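Local coordinates for T-cell surface protein tactile (PDB 6ARQ) that probably takes part in adhesion of activated T and NK cells, and promotes NK cell attachment to target cells by binding PVR, at residues L24-T28 / Q109-Y113; F34-Q38 / A50-P54; M37-V42 / G95-L101; E67-T71 / W82-R87. The protein carries 1 engineered substitution. All blocks are in the same frame, centred on the assembly; numbering follows the deposited sequence.

Contact 1: L24-T28 / Q109-Y113; sequences LTCQT and QTKIY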
loop_
_atom_site.group_PDB
_atom_site.type_symbol
_atom_site.label_atom_id
_atom_site.label_comp_id
_atom_site.label_asym_id
_atom_site.label_seq_id
_atom_site.Cartn_x
_atom_site.Cartn_y
_atom_site.Cartn_z
ATOM N N LEU A 24 11.056 22.061 41.421
ATOM C CA LEU A 24 11.479 21.272 40.263
ATOM C C LEU A 24 12.318 22.184 39.382
ATOM O O LEU A 24 11.791 23.154 38.837
ATOM C CB LEU A 24 10.270 20.678 39.502
ATOM C CG LEU A 24 9.249 19.860 40.313
ATOM C CD1 LEU A 24 7.968 19.673 39.534
ATOM C CD2 LEU A 24 9.808 18.506 40.731
ATOM N N THR A 25 13.638 21.930 39.315
ATOM C CA THR A 25 14.572 22.778 38.575
ATOM C C THR A 25 15.178 22.046 37.377
ATOM O O THR A 25 15.710 20.944 37.517
ATOM C CB THR A 25 15.677 23.302 39.513
ATOM O OG1 THR A 25 15.092 23.767 40.730
ATOM C CG2 THR A 25 16.509 24.419 38.886
ATOM N N CYS A 26 15.112 22.696 36.206
ATOM C CA CYS A 26 15.691 22.230 34.951
ATOM C C CYS A 26 16.926 23.094 34.661
ATOM O O CYS A 26 16.797 24.223 34.180
ATOM C CB CYS A 26 14.666 22.288 33.817
ATOM S SG CYS A 26 13.294 21.115 33.990
ATOM N N GLN A 27 18.116 22.592 35.035
ATOM C CA GLN A 27 19.383 23.304 34.865
ATOM C C GLN A 27 20.017 22.954 33.524
ATOM O O GLN A 27 20.174 21.775 33.201
ATOM C CB GLN A 27 20.342 22.983 36.024
ATOM C CG GLN A 27 21.461 24.011 36.208
ATOM C CD GLN A 27 22.224 23.889 37.513
ATOM O OE1 GLN A 27 23.099 24.709 37.813
ATOM N NE2 GLN A 27 21.922 22.881 38.327
ATOM N N THR A 28 20.375 23.986 32.742
ATOM C CA THR A 28 20.989 23.833 31.420
ATOM C C THR A 28 21.958 24.998 31.130
ATOM O O THR A 28 21.914 26.028 31.805
ATOM C CB THR A 28 19.905 23.678 30.323
ATOM O OG1 THR A 28 20.530 23.377 29.074
ATOM C CG2 THR A 28 18.999 24.904 30.186
ATOM N N GLN A 109 15.527 20.415 24.831
ATOM C CA GLN A 109 15.802 19.596 26.011
ATOM C C GLN A 109 14.484 19.344 26.730
ATOM O O GLN A 109 13.656 20.252 26.821
ATOM C CB GLN A 109 16.812 20.278 26.947
ATOM C CG GLN A 109 18.253 19.873 26.694
ATOM C CD GLN A 109 18.999 20.933 25.934
ATOM O OE1 GLN A 109 19.526 21.888 26.511
ATOM N NE2 GLN A 109 19.058 20.790 24.619
ATOM N N THR A 110 14.277 18.116 27.222
ATOM C CA THR A 110 13.040 17.734 27.903
ATOM C C THR A 110 13.364 16.965 29.186
ATOM O O THR A 110 14.224 16.082 29.179
ATOM C CB THR A 110 12.146 16.918 26.935
ATOM O OG1 THR A 110 11.867 17.709 25.778
ATOM C CG2 THR A 110 10.828 16.469 27.562
ATOM N N LYS A 111 12.673 17.312 30.284
ATOM C CA LYS A 111 12.804 16.632 31.567
ATOM C C LYS A 111 11.421 16.473 32.190
ATOM O O LYS A 111 10.690 17.456 32.345
ATOM C CB LYS A 111 13.773 17.358 32.510
ATOM C CG LYS A 111 14.436 16.410 33.513
ATOM C CD LYS A 111 15.345 17.135 34.498
ATOM C CE LYS A 111 16.784 17.224 34.045
ATOM N NZ LYS A 111 17.621 17.956 35.029
ATOM N N ILE A 112 11.049 15.222 32.499
ATOM C CA ILE A 112 9.753 14.879 33.086
ATOM C C ILE A 112 9.960 14.481 34.549
ATOM O O ILE A 112 10.759 13.594 34.850
ATOM C CB ILE A 112 9.004 13.771 32.280
ATOM C CG1 ILE A 112 9.007 14.053 30.759
ATOM C CG2 ILE A 112 7.571 13.585 32.787
ATOM C CD1 ILE A 112 9.929 13.157 29.949
ATOM N N TYR A 113 9.245 15.167 35.448
ATOM C CA TYR A 113 9.263 14.941 36.887
ATOM C C TYR A 113 7.948 14.316 37.320
ATOM O O TYR A 113 6.899 14.952 37.193
ATOM C CB TYR A 113 9.493 16.262 37.645
ATOM C CG TYR A 113 10.903 16.804 37.584
ATOM C CD1 TYR A 113 11.880 16.359 38.469
ATOM C CD2 TYR A 113 11.242 17.822 36.697
ATOM C CE1 TYR A 113 13.173 16.878 38.443
ATOM C CE2 TYR A 113 12.531 18.352 36.662
ATOM C CZ TYR A 113 13.494 17.877 37.538
ATOM O OH TYR A 113 14.768 18.388 37.520
#
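The ring of Tyr113 has Leu24 over one face and the sulfur of Cys26 at its edge. Leu24 CB stands 4.1 Å above the ring plane, nearer the ring's edge than its centre, and the two side chains run past each other head to tail, Leu24 CD2 3.7 Å from Tyr113 CG. Cys26 SG lies in the ring plane, 3.9 Å from Tyr113 CE2, a sulfur-aromatic contact made edge-on. With CG beside its backbone N (chi1 -74°), Tyr113 sends its hydroxyl to the facing strand, where OH donates to Thr25 O at 2.7 Å. The donor sits above that carbonyl plane, 46° out of it. Thr28 OG1 gives a hydrogen bond to Gln109 OE1 (3.1 Å), in the carbonyl plane of the amide; the Gln109 chain kinks about CB-CG to reach it. Between these two bonds, Lys111 CB packs against Cys26 SG. The segment axes come within 8.8 Å, running nearly antiparallel (158°), too far for backbone pairing and fitting strands of the facing sheets of an immunoglobulin sandwich. Cys26 goes on to its disulfide with Cys99, Trp39 of strand 33-42 lies against Leu24 and Tyr113, and Val14 of strand 9-16 touches both.

Contact 2: F34-Q38 / A50-P54; sequences FVQMQ and AVYHP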
loop_
_atom_site.group_PDB
_atom_site.type_symbol
_atom_site.label_atom_id
_atom_site.label_comp_id
_atom_site.label_asym_id
_atom_site.label_seq_id
_atom_site.Cartn_x
_atom_site.Cartn_y
_atom_site.Cartn_z
ATOM N N PHE A 34 19.266 31.147 24.878
ATOM C CA PHE A 34 18.029 30.439 25.204
ATOM C C PHE A 34 16.900 31.024 24.365
ATOM O O PHE A 34 16.717 32.242 24.347
ATOM C CB PHE A 34 17.706 30.537 26.707
ATOM C CG PHE A 34 18.771 29.985 27.623
ATOM C CD1 PHE A 34 18.925 28.613 27.792
ATOM C CD2 PHE A 34 19.604 30.837 28.336
ATOM C CE1 PHE A 34 19.914 28.103 28.638
ATOM C CE2 PHE A 34 20.585 30.326 29.193
ATOM C CZ PHE A 34 20.743 28.963 29.325
ATOM N N VAL A 35 16.170 30.167 23.643
ATOM C CA VAL A 35 15.085 30.598 22.763
ATOM C C VAL A 35 13.792 30.779 23.580
ATOM O O VAL A 35 13.229 31.872 23.574
ATOM C CB VAL A 35 14.904 29.635 21.559
ATOM C CG1 VAL A 35 13.690 30.007 20.717
ATOM C CG2 VAL A 35 16.159 29.594 20.694
ATOM N N GLN A 36 13.330 29.721 24.269
ATOM C CA GLN A 36 12.103 29.719 25.074
ATOM C C GLN A 36 12.090 28.527 26.031
ATOM O O GLN A 36 12.792 27.542 25.794
ATOM C CB GLN A 36 10.867 29.661 24.152
ATOM C CG GLN A 36 9.604 30.266 24.745
ATOM C CD GLN A 36 8.405 30.001 23.876
ATOM O OE1 GLN A 36 7.788 28.935 23.938
ATOM N NE2 GLN A 36 8.038 30.977 23.064
ATOM N N MET A 37 11.286 28.607 27.101
ATOM C CA MET A 37 11.143 27.524 28.074
ATOM C C MET A 37 9.749 27.512 28.677
ATOM O O MET A 37 9.155 28.572 28.865
ATOM C CB MET A 37 12.214 27.562 29.171
ATOM C CG MET A 37 12.446 28.918 29.784
ATOM S SD MET A 37 14.055 28.949 30.594
ATOM C CE MET A 37 15.137 29.180 29.167
ATOM N N GLN A 38 9.223 26.308 28.967
ATOM C CA GLN A 38 7.876 26.158 29.516
ATOM C C GLN A 38 7.768 25.037 30.552
ATOM O O GLN A 38 8.583 24.119 30.565
ATOM C CB GLN A 38 6.847 25.927 28.387
ATOM C CG GLN A 38 7.064 24.653 27.568
ATOM C CD GLN A 38 6.185 24.603 26.348
ATOM O OE1 GLN A 38 6.300 25.427 25.435
ATOM N NE2 GLN A 38 5.321 23.606 26.285
ATOM N N ALA A 50 3.314 27.662 32.704
ATOM C CA ALA A 50 4.019 28.924 32.467
ATOM C C ALA A 50 5.012 28.822 31.313
ATOM O O ALA A 50 5.569 27.754 31.074
ATOM C CB ALA A 50 4.746 29.360 33.730
ATOM N N VAL A 51 5.230 29.945 30.601
ATOM C CA VAL A 51 6.173 30.064 29.480
ATOM C C VAL A 51 7.054 31.301 29.714
ATOM O O VAL A 51 6.542 32.347 30.115
ATOM C CB VAL A 51 5.470 30.124 28.086
ATOM C CG1 VAL A 51 6.484 30.168 26.947
ATOM C CG2 VAL A 51 4.519 28.955 27.882
ATOM N N TYR A 52 8.368 31.177 29.465
ATOM C CA TYR A 52 9.312 32.282 29.580
ATOM C C TYR A 52 10.124 32.426 28.298
ATOM O O TYR A 52 10.689 31.452 27.796
ATOM C CB TYR A 52 10.246 32.134 30.798
ATOM C CG TYR A 52 11.319 33.204 30.869
ATOM C CD1 TYR A 52 11.041 34.467 31.382
ATOM C CD2 TYR A 52 12.605 32.961 30.394
ATOM C CE1 TYR A 52 12.018 35.460 31.428
ATOM C CE2 TYR A 52 13.585 33.952 30.416
ATOM C CZ TYR A 52 13.292 35.197 30.947
ATOM O OH TYR A 52 14.263 36.168 30.982
ATOM N N HIS A 53 10.205 33.664 27.805
ATOM C CA HIS A 53 10.977 34.050 26.633
ATOM C C HIS A 53 11.895 35.215 27.026
ATOM O O HIS A 53 11.416 36.149 27.672
ATOM C CB HIS A 53 10.046 34.429 25.474
ATOM C CG HIS A 53 10.742 34.541 24.156
ATOM N ND1 HIS A 53 11.523 35.639 23.841
ATOM C CD2 HIS A 53 10.714 33.706 23.092
ATOM C CE1 HIS A 53 11.965 35.426 22.614
ATOM N NE2 HIS A 53 11.505 34.277 22.121
ATOM N N PRO A 54 13.203 35.201 26.663
ATOM C CA PRO A 54 14.100 36.300 27.076
ATOM C C PRO A 54 13.689 37.692 26.583
ATOM O O PRO A 54 14.008 38.675 27.252
ATOM C CB PRO A 54 15.448 35.894 26.478
ATOM C CG PRO A 54 15.365 34.416 26.356
ATOM C CD PRO A 54 13.953 34.161 25.932
#
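Met37 and Tyr52 lie side by side on one face of the sheet, pointing the same way, with Met37 CG 4.0 Å from Tyr52 CB and near the plane of the Tyr52 ring, at its edge. Their backbones form the hydrogen-bonded pair: Tyr52 N gives a nearly straight bond to Met37 O at 2.8 Å, and Met37 N returns one to Tyr52 O at 3.0 Å. On the other face Gln36 crosses Val51 at a slant. Its CG is anti to the backbone N (chi1 -154°) and the chain stays extended, which carries the amide over to Val51 CG1, 3.5 Å from Gln36 OE1. The Gln36 and His53 side chains cross at about a right angle, with amide and ring planes 67° apart, and Gln36 NE2 is at the imidazole edge, 3.8 Å from His53 CD2. One face of that imidazole rests on Val35 O, and His53 ND1 is hydrogen-bonded to Gln55 N. Pro54 CG packs on Phe34 O. Val35 and Gln36 form a classic beta bulge, both facing Val102 of strand 95-104. This is the C-C' hairpin of the first V-type immunoglobulin domain of the extracellular part, and its Gln36, Gln38, Val51 and His53 side meets the chain of another protein in the assembly, through packing and weak hydrogen bonds, as expected of the face V-type domains commonly use for binding.

Contact 3: M37-V42 / G95-L101; sequences MQWSKV and GRYECML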
loop_
_atom_site.group_PDB
_atom_site.type_symbol
_atom_site.label_atom_id
_atom_site.label_comp_id
_atom_site.label_asym_id
_atom_site.label_seq_id
_atom_site.Cartn_x
_atom_site.Cartn_y
_atom_site.Cartn_z
ATOM N N MET A 37 11.286 28.607 27.101
ATOM C CA MET A 37 11.143 27.524 28.074
ATOM C C MET A 37 9.749 27.512 28.677
ATOM O O MET A 37 9.155 28.572 28.865
ATOM C CB MET A 37 12.214 27.562 29.171
ATOM C CG MET A 37 12.446 28.918 29.784
ATOM S SD MET A 37 14.055 28.949 30.594
ATOM C CE MET A 37 15.137 29.180 29.167
ATOM N N GLN A 38 9.223 26.308 28.967
ATOM C CA GLN A 38 7.876 26.158 29.516
ATOM C C GLN A 38 7.768 25.037 30.552
ATOM O O GLN A 38 8.583 24.119 30.565
ATOM C CB GLN A 38 6.847 25.927 28.387
ATOM C CG GLN A 38 7.064 24.653 27.568
ATOM C CD GLN A 38 6.185 24.603 26.348
ATOM O OE1 GLN A 38 6.300 25.427 25.435
ATOM N NE2 GLN A 38 5.321 23.606 26.285
ATOM N N TRP A 39 6.745 25.141 31.417
ATOM C CA TRP A 39 6.357 24.169 32.438
ATOM C C TRP A 39 4.924 23.745 32.163
ATOM O O TRP A 39 4.088 24.597 31.846
ATOM C CB TRP A 39 6.488 24.748 33.863
ATOM C CG TRP A 39 7.828 24.543 34.507
ATOM C CD1 TRP A 39 8.711 25.512 34.881
ATOM C CD2 TRP A 39 8.415 23.293 34.900
ATOM N NE1 TRP A 39 9.836 24.942 35.433
ATOM C CE2 TRP A 39 9.682 23.580 35.453
ATOM C CE3 TRP A 39 8.002 21.951 34.817
ATOM C CZ2 TRP A 39 10.531 22.580 35.939
ATOM C CZ3 TRP A 39 8.844 20.961 35.299
ATOM C CH2 TRP A 39 10.091 21.279 35.854
ATOM N N SER A 40 4.637 22.437 32.251
ATOM C CA SER A 40 3.292 21.905 32.010
ATOM C C SER A 40 3.053 20.600 32.762
ATOM O O SER A 40 3.996 19.849 33.007
ATOM C CB SER A 40 3.054 21.688 30.517
ATOM O OG SER A 40 4.051 20.864 29.936
ATOM N N LYS A 41 1.788 20.340 33.132
ATOM C CA LYS A 41 1.386 19.099 33.789
ATOM C C LYS A 41 0.791 18.176 32.724
ATOM O O LYS A 41 -0.097 18.597 31.976
ATOM C CB LYS A 41 0.399 19.355 34.944
ATOM C CG LYS A 41 0.249 18.159 35.884
ATOM C CD LYS A 41 -0.800 18.392 36.958
ATOM C CE LYS A 41 -0.931 17.198 37.872
ATOM N NZ LYS A 41 -2.001 17.391 38.885
ATOM N N VAL A 42 1.315 16.944 32.622
ATOM C CA VAL A 42 0.851 15.982 31.621
ATOM C C VAL A 42 0.074 14.836 32.283
ATOM O O VAL A 42 0.580 14.159 33.182
ATOM C CB VAL A 42 1.969 15.456 30.676
ATOM C CG1 VAL A 42 2.281 16.474 29.587
ATOM C CG2 VAL A 42 3.239 15.073 31.434
ATOM N N GLY A 95 1.362 14.224 40.246
ATOM C CA GLY A 95 1.314 13.989 38.807
ATOM C C GLY A 95 2.625 14.235 38.091
ATOM O O GLY A 95 3.636 14.558 38.723
ATOM N N ARG A 96 2.608 14.082 36.755
ATOM C CA ARG A 96 3.774 14.282 35.897
ATOM C C ARG A 96 3.873 15.737 35.442
ATOM O O ARG A 96 2.914 16.279 34.891
ATOM C CB ARG A 96 3.720 13.346 34.681
ATOM C CG ARG A 96 4.324 11.968 34.919
ATOM C CD ARG A 96 3.820 10.938 33.918
ATOM N NE ARG A 96 4.179 11.268 32.535
ATOM C CZ ARG A 96 5.202 10.739 31.872
ATOM N NH1 ARG A 96 5.984 9.836 32.453
ATOM N NH2 ARG A 96 5.448 11.100 30.620
ATOM N N TYR A 97 5.035 16.363 35.684
ATOM C CA TYR A 97 5.347 17.741 35.312
ATOM C C TYR A 97 6.519 17.745 34.343
ATOM O O TYR A 97 7.597 17.255 34.681
ATOM C CB TYR A 97 5.660 18.594 36.555
ATOM C CG TYR A 97 4.467 18.832 37.453
ATOM C CD1 TYR A 97 3.628 19.922 37.254
ATOM C CD2 TYR A 97 4.192 17.982 38.520
ATOM C CE1 TYR A 97 2.530 20.152 38.082
ATOM C CE2 TYR A 97 3.098 18.200 39.356
ATOM C CZ TYR A 97 2.271 19.288 39.134
ATOM O OH TYR A 97 1.190 19.515 39.949
ATOM N N GLU A 98 6.305 18.272 33.130
ATOM C CA GLU A 98 7.328 18.315 32.091
ATOM C C GLU A 98 7.813 19.735 31.837
ATOM O O GLU A 98 7.008 20.668 31.797
ATOM C CB GLU A 98 6.781 17.712 30.783
ATOM C CG GLU A 98 7.842 17.438 29.728
ATOM C CD GLU A 98 7.348 17.403 28.296
ATOM O OE1 GLU A 98 7.770 18.277 27.505
ATOM O OE2 GLU A 98 6.559 16.492 27.955
ATOM N N CYS A 99 9.136 19.886 31.647
ATOM C CA CYS A 99 9.761 21.153 31.284
ATOM C C CYS A 99 10.388 20.997 29.902
ATOM O O CYS A 99 10.942 19.941 29.582
ATOM C CB CYS A 99 10.767 21.638 32.330
ATOM S SG CYS A 99 12.452 20.993 32.137
ATOM N N MET A 100 10.231 22.019 29.064
ATOM C CA MET A 100 10.778 22.021 27.715
ATOM C C MET A 100 11.676 23.232 27.555
ATOM O O MET A 100 11.225 24.362 27.742
ATOM C CB MET A 100 9.656 22.007 26.671
ATOM C CG MET A 100 10.114 21.535 25.319
ATOM S SD MET A 100 8.802 21.561 24.081
ATOM C CE MET A 100 7.877 20.084 24.542
ATOM N N LEU A 101 12.954 22.991 27.252
ATOM C CA LEU A 101 13.940 24.051 27.085
ATOM C C LEU A 101 14.407 24.113 25.635
ATOM O O LEU A 101 15.001 23.157 25.135
ATOM C CB LEU A 101 15.136 23.839 28.033
ATOM C CG LEU A 101 14.854 23.934 29.529
ATOM C CD1 LEU A 101 15.694 22.945 30.293
ATOM C CD2 LEU A 101 15.102 25.334 30.049
#
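Trp39 and Cys99 are brought together by their first torsions: chi1 of -90° swings the indole toward strand 95-101, and Cys99 holds SG between its backbone N and carbonyl carbon (chi1 87°), leaving CB to face the ring. Cys99 CB sits almost centrally over the six-membered ring, 3.5 Å from its centroid, in a CH-pi contact. Cys99 SG stands above the same face at 4.7 Å from that centroid, and Tyr97 O lies at the indole edge. Lys41, extended throughout, lays its aliphatic chain across the phenol of Tyr97, with Lys41 CG 4.0 Å from the ring centroid over one face. Leu101 CD2 meets Met37 CB at 3.8 Å. On the opposite face, Gln38 and Met100 run alongside each other, Gln38 CG to Met100 CB 3.8 Å, and Val42 lies obliquely over Arg96, which forms a salt bridge to Glu11. The strands are antiparallel, with paired bonds such as Glu98 N to Ser40 O at 2.8 Å. The Trp39 and Cys99 face is thus apolar in its middle, where carbon, chiefly the indole, packs round the Cys26-Cys99 disulfide, and more polar at its end, where Lys41 NZ bonds weakly to Ser94 O and Tyr97 OH bonds to Val93 O, a tyrosine corner.

Contact 4: E67-T71 / W82-R87; sequences ESLVT and WTLHLR. With NAG (2-acetamido-2-deoxy-beta-D-glucopyranose), chain F.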
loop_
_atom_site.group_PDB
_atom_site.type_symbol
_atom_site.label_atom_id
_atom_site.label_comp_id
_atom_site.label_asym_id
_atom_site.label_seq_id
_atom_site.Cartn_x
_atom_site.Cartn_y
_atom_site.Cartn_z
ATOM N N GLU A 67 3.509 35.141 40.782
ATOM C CA GLU A 67 4.818 35.689 41.143
ATOM C C GLU A 67 5.714 34.636 41.813
ATOM O O GLU A 67 6.906 34.582 41.515
ATOM C CB GLU A 67 4.618 36.903 42.075
ATOM C CG GLU A 67 5.882 37.683 42.406
ATOM C CD GLU A 67 5.813 39.200 42.361
ATOM O OE1 GLU A 67 6.872 39.836 42.563
ATOM O OE2 GLU A 67 4.717 39.756 42.118
ATOM N N SER A 68 5.141 33.798 42.693
ATOM C CA SER A 68 5.877 32.764 43.426
ATOM C C SER A 68 5.643 31.341 42.849
ATOM O O SER A 68 5.870 30.351 43.546
ATOM C CB SER A 68 5.506 32.815 44.908
ATOM O OG SER A 68 4.104 32.750 45.106
ATOM N N LEU A 69 5.244 31.240 41.569
ATOM C CA LEU A 69 4.988 29.958 40.909
ATOM C C LEU A 69 6.196 29.492 40.082
ATOM O O LEU A 69 6.515 28.305 40.112
ATOM C CB LEU A 69 3.728 30.053 40.024
ATOM C CG LEU A 69 3.172 28.756 39.411
ATOM C CD1 LEU A 69 2.526 27.862 40.470
ATOM C CD2 LEU A 69 2.156 29.070 38.341
ATOM N N VAL A 70 6.846 30.409 39.336
ATOM C CA VAL A 70 8.014 30.095 38.495
ATOM C C VAL A 70 9.139 31.126 38.689
ATOM O O VAL A 70 8.873 32.277 39.041
ATOM C CB VAL A 70 7.672 29.934 36.989
ATOM C CG1 VAL A 70 6.986 28.600 36.711
ATOM C CG2 VAL A 70 6.849 31.107 36.455
ATOM N N THR A 71 10.397 30.692 38.464
ATOM C CA THR A 71 11.612 31.509 38.579
ATOM C C THR A 71 12.631 31.081 37.509
ATOM O O THR A 71 12.772 29.889 37.225
ATOM C CB THR A 71 12.223 31.404 40.004
ATOM O OG1 THR A 71 11.209 31.596 40.991
ATOM C CG2 THR A 71 13.353 32.408 40.250
ATOM N N TRP A 82 15.676 26.880 35.352
ATOM C CA TRP A 82 14.239 26.991 35.094
ATOM C C TRP A 82 13.513 26.216 36.199
ATOM O O TRP A 82 13.513 24.984 36.199
ATOM C CB TRP A 82 13.925 26.480 33.669
ATOM C CG TRP A 82 12.490 26.526 33.223
ATOM C CD1 TRP A 82 11.802 25.520 32.611
ATOM C CD2 TRP A 82 11.604 27.658 33.249
ATOM N NE1 TRP A 82 10.538 25.943 32.278
ATOM C CE2 TRP A 82 10.388 27.252 32.657
ATOM C CE3 TRP A 82 11.712 28.975 33.735
ATOM C CZ2 TRP A 82 9.282 28.104 32.554
ATOM C CZ3 TRP A 82 10.615 29.817 33.633
ATOM C CH2 TRP A 82 9.417 29.379 33.052
ATOM N N THR A 83 12.956 26.951 37.179
ATOM C CA THR A 83 12.329 26.376 38.370
ATOM C C THR A 83 10.815 26.597 38.445
ATOM O O THR A 83 10.324 27.675 38.111
ATOM C CB THR A 83 12.992 26.970 39.632
ATOM O OG1 THR A 83 14.403 27.079 39.431
ATOM C CG2 THR A 83 12.724 26.150 40.884
ATOM N N LEU A 84 10.095 25.566 38.935
ATOM C CA LEU A 84 8.656 25.549 39.212
ATOM C C LEU A 84 8.483 25.296 40.716
ATOM O O LEU A 84 8.922 24.259 41.221
ATOM C CB LEU A 84 7.939 24.482 38.356
ATOM C CG LEU A 84 6.454 24.213 38.637
ATOM C CD1 LEU A 84 5.563 25.294 38.039
ATOM C CD2 LEU A 84 6.044 22.863 38.095
ATOM N N HIS A 85 7.884 26.261 41.430
ATOM C CA HIS A 85 7.709 26.194 42.880
ATOM C C HIS A 85 6.343 25.652 43.280
ATOM O O HIS A 85 5.313 26.122 42.794
ATOM C CB HIS A 85 7.931 27.570 43.518
ATOM C CG HIS A 85 9.282 28.141 43.233
ATOM N ND1 HIS A 85 10.401 27.725 43.928
ATOM C CD2 HIS A 85 9.655 29.061 42.315
ATOM C CE1 HIS A 85 11.412 28.410 43.424
ATOM N NE2 HIS A 85 11.012 29.226 42.450
ATOM N N LEU A 86 6.356 24.653 44.181
ATOM C CA LEU A 86 5.170 23.999 44.739
ATOM C C LEU A 86 5.299 23.996 46.257
ATOM O O LEU A 86 6.281 23.467 46.781
ATOM C CB LEU A 86 5.006 22.570 44.181
ATOM C CG LEU A 86 4.839 22.432 42.660
ATOM C CD1 LEU A 86 5.266 21.064 42.187
ATOM C CD2 LEU A 86 3.413 22.736 42.219
ATOM N N ARG A 87 4.347 24.640 46.957
ATOM C CA ARG A 87 4.366 24.777 48.420
ATOM C C ARG A 87 3.089 24.235 49.063
ATOM O O ARG A 87 2.010 24.384 48.488
ATOM C CB ARG A 87 4.556 26.253 48.817
ATOM C CG ARG A 87 5.868 26.859 48.334
ATOM C CD ARG A 87 5.974 28.332 48.664
ATOM N NE ARG A 87 6.969 28.997 47.821
ATOM C CZ ARG A 87 6.696 29.572 46.654
ATOM N NH1 ARG A 87 5.455 29.576 46.183
ATOM N NH2 ARG A 87 7.661 30.149 45.951
HETATM C C1 NAG F . 13.547 25.755 47.220
HETATM C C2 NAG F . 13.182 27.239 47.286
HETATM C C3 NAG F . 13.363 27.691 48.738
HETATM C C4 NAG F . 12.576 26.803 49.704
HETATM C C5 NAG F . 12.975 25.338 49.528
HETATM C C6 NAG F . 12.134 24.382 50.343
HETATM C C7 NAG F . 13.761 29.162 45.834
HETATM C C8 NAG F . 14.791 29.729 44.902
HETATM N N2 NAG F . 14.068 27.980 46.400
HETATM O O3 NAG F . 12.944 29.044 48.878
HETATM O O4 NAG F . 12.835 27.210 51.044
HETATM O O5 NAG F . 12.808 24.956 48.151
HETATM O O6 NAG F . 12.479 23.028 50.076
HETATM O O7 NAG F . 12.704 29.746 46.067
HETATM O O HOH W 1 15.350 29.619 39.521
#
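Here strands D and E of the V-type immunoglobulin domain meet as a beta hairpin, at the edge of the three-stranded sheet and next to the N-linked sugar. Thr71 and Thr83 form the hydrogen-bonded pair: Thr83 N to Thr71 O is 2.9 Å and Thr71 N to Thr83 O 3.0 Å. Val70 and Leu84 are the neighbouring non-hydrogen-bonded pair, their side chains turned inward and crossing at a slant, with Val70 CG1 3.8 Å from Leu84 CD1. That inward face also carries Trp82, whose NE1 bonds to Gln38 O and whose indole stacks on Trp39. Beyond the pairs the backbone of segment 67-71 turns off, yet His85 N still reaches Leu69 O at 2.8 Å.

On the outer side, His85 has CG beside its backbone N (chi1 -58°), and this puts NE2 2.8 Å from Thr71 OG1; the hydroxyl comes in at the ring edge, and either partner could be the donor. His85 ND1 has a weak bond to Asn23 OD1, so both ring nitrogens have partners, which would favour this rotation of the imidazole beside the glycan; NAG O7 approaches His85 CE1. Arg87 runs extended from CG to NE and closes the contact end-on: its NH1 and NH2 both donate to one atom, Ser68 O, at 2.8 and 3.0 Å, with that oxygen close to the guanidinium plane.

The four contacts together outline the two-sheet sandwich. Contacts 2 and 3 share Met37 and Gln38 on strand 33-42 and zip the larger sheet through backbone bonds; contact 4 does the same for the smaller one. Contact 1 differs in kind, since it spans the two sheets by side chains, and the disulfide from its Cys26 to Cys99 welds it to contact 3. Contact 3 lies nearest the centre of the chain and packs an indole on the disulfide cysteine at its inner side. Contact 2 is largely buried, the others partly so. Contact 2, and contact 3 at Gln38 and Met100, meet another protein chain, whereas contact 4 opens to the surface at Ser68 and Arg87, with polar grips near the glycan.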